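Local coordinates for protein cathepsin L Propeptide (Toxoplasma gondii, PDB 3F75) that is the propeptide of a cathepsin L-like protein, a mostly helical domain of the I29 propeptide inhibitor family, at residues Lys34-Thr38 against Glu39-Gln43. Sequence-based numbering, arbitrary orientation. Where two conformers were deposited one is given.
Sequences KSYAT and EEEKQ. With EDO (1,2-ethanediol), chain F.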
loop_
_atom_site.group_PDB
_atom_site.type_symbol
_atom_site.label_atom_id
_atom_site.label_comp_id
_atom_site.label_asym_id
_atom_site.label_seq_id
_atom_site.Cartn_x
_atom_site.Cartn_y
_atom_site.Cartn_z
ATOM N N LYS B 34 -13.433 2.850 18.364
ATOM C CA LYS B 34 -12.723 4.087 18.613
ATOM C C LYS B 34 -13.223 4.698 19.913
ATOM O O LYS B 34 -14.424 4.940 20.074
ATOM C CB LYS B 34 -12.946 5.091 17.487
ATOM C CG LYS B 34 -12.554 4.590 16.109
ATOM C CD LYS B 34 -11.134 4.887 15.808
ATOM C CE LYS B 34 -10.770 4.520 14.376
ATOM N NZ LYS B 34 -9.339 4.859 14.148
ATOM N N SER B 35 -12.284 4.946 20.819
ATOM C CA SER B 35 -12.545 5.636 22.075
ATOM C C SER B 35 -11.533 6.753 22.253
ATOM O O SER B 35 -10.482 6.762 21.605
ATOM C CB SER B 35 -12.458 4.652 23.253
ATOM O OG SER B 35 -11.158 4.087 23.358
ATOM N N TYR B 36 -11.849 7.698 23.130
ATOM C CA TYR B 36 -11.028 8.869 23.295
ATOM C C TYR B 36 -10.810 9.196 24.760
ATOM O O TYR B 36 -11.769 9.297 25.536
ATOM C CB TYR B 36 -11.653 10.055 22.557
ATOM C CG TYR B 36 -11.942 9.713 21.107
ATOM C CD1 TYR B 36 -10.922 9.671 20.168
ATOM C CD2 TYR B 36 -13.231 9.396 20.691
ATOM C CE1 TYR B 36 -11.182 9.331 18.840
ATOM C CE2 TYR B 36 -13.505 9.044 19.364
ATOM C CZ TYR B 36 -12.487 9.018 18.445
ATOM O OH TYR B 36 -12.763 8.683 17.134
ATOM N N ALA B 37 -9.536 9.424 25.086
ATOM C CA ALA B 37 -9.057 9.641 26.438
ATOM C C ALA B 37 -9.425 10.991 27.077
ATOM O O ALA B 37 -9.365 11.126 28.310
ATOM C CB ALA B 37 -7.528 9.415 26.470
ATOM N N THR B 38 -9.760 11.994 26.256
ATOM C CA THR B 38 -10.242 13.275 26.766
ATOM C C THR B 38 -11.457 13.745 25.984
ATOM O O THR B 38 -11.615 13.400 24.815
ATOM C CB THR B 38 -9.193 14.381 26.656
ATOM O OG1 THR B 38 -8.983 14.717 25.274
ATOM C CG2 THR B 38 -7.864 13.956 27.287
ATOM N N GLU B 39 -12.296 14.560 26.616
ATOM C CA GLU B 39 -13.445 15.130 25.925
ATOM C C GLU B 39 -12.971 16.084 24.818
ATOM O O GLU B 39 -13.618 16.170 23.774
ATOM C CB GLU B 39 -14.398 15.832 26.900
ATOM C CG GLU B 39 -15.809 16.202 26.317
ATOM C CD GLU B 39 -16.601 15.027 25.710
ATOM O OE1 GLU B 39 -16.489 13.875 26.178
ATOM O OE2 GLU B 39 -17.358 15.269 24.741
ATOM N N GLU B 40 -11.823 16.733 25.027
ATOM C CA GLU B 40 -11.197 17.620 24.006
ATOM C C GLU B 40 -10.800 16.828 22.741
ATOM O O GLU B 40 -11.087 17.247 21.618
ATOM C CB GLU B 40 -10.040 18.467 24.626
ATOM C CG GLU B 40 -10.701 19.320 25.771
ATOM C CD GLU B 40 -10.865 18.615 27.118
ATOM O OE1 GLU B 40 -10.361 17.498 27.309
ATOM O OE2 GLU B 40 -11.520 19.200 27.993
ATOM N N GLU B 41 -10.177 15.665 22.921
ATOM C CA GLU B 41 -9.856 14.781 21.788
ATOM C C GLU B 41 -11.139 14.320 21.066
ATOM O O GLU B 41 -11.203 14.362 19.831
ATOM C CB GLU B 41 -9.020 13.589 22.281
ATOM C CG GLU B 41 -8.546 12.554 21.233
ATOM C CD GLU B 41 -7.544 13.089 20.226
ATOM O OE1 GLU B 41 -7.193 14.287 20.272
ATOM O OE2 GLU B 41 -7.093 12.291 19.376
ATOM N N LYS B 42 -12.157 13.895 21.822
ATOM C CA LYS B 42 -13.411 13.411 21.199
ATOM C C LYS B 42 -14.075 14.488 20.346
ATOM O O LYS B 42 -14.503 14.219 19.221
ATOM C CB LYS B 42 -14.394 12.906 22.241
ATOM C CG LYS B 42 -15.626 12.220 21.649
ATOM C CD LYS B 42 -16.520 11.740 22.753
ATOM C CE LYS B 42 -17.729 11.007 22.241
ATOM N NZ LYS B 42 -18.253 10.116 23.306
ATOM N N GLN B 43 -14.165 15.702 20.878
ATOM C CA GLN B 43 -14.742 16.815 20.121
ATOM C C GLN B 43 -13.912 17.137 18.863
ATOM O O GLN B 43 -14.491 17.386 17.820
ATOM C CB GLN B 43 -14.982 18.066 20.996
ATOM C CG GLN B 43 -13.753 18.697 21.593
ATOM C CD GLN B 43 -14.032 19.738 22.723
ATOM O OE1 GLN B 43 -14.939 19.581 23.549
ATOM N NE2 GLN B 43 -13.210 20.778 22.767
HETATM C C1 EDO F . -6.743 6.340 16.821
HETATM O O1 EDO F . -7.422 5.148 16.374
HETATM C C2 EDO F . -7.507 7.595 16.401
HETATM O O2 EDO F . -8.902 7.388 16.639
#
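T38 meets the first turn of helix 39-60 with two acceptors, and illustrates how one residue can cap the start of a helix. Its hydroxyl OG1 takes the N-H of E41 at 2.8 Å in a nearly straight capping bond (162°), while its carbonyl O receives K42 N at 3.1 Å in an ordinary backbone bond of the helix. With chi1 at 69°, OG1 sits close to both backbone neighbours of CA and reaches E41 N; CB of E41 then lies against the same oxygen, 3.2 Å from OG1. This is a threonine N-cap, here closing the loop that links helices 18-32 and 39-60 of the propeptide inhibitor domain. Y36 forms the close-fitting side of the contact. Its side chain crosses those of E41 and K42 at about a right angle, with CD1 3.9 Å from E41 CG and CD2 3.8 Å from K42 CG; beyond CG, the E41 carboxylate leads away to a salt bridge with R45. Y36 OH is hydrogen-bonded to D75, and F25 and Q29 of helix 18-32 touch the tyrosine as well. The other flank is looser and faces solvent, with T38, E39 and E40 all exposed.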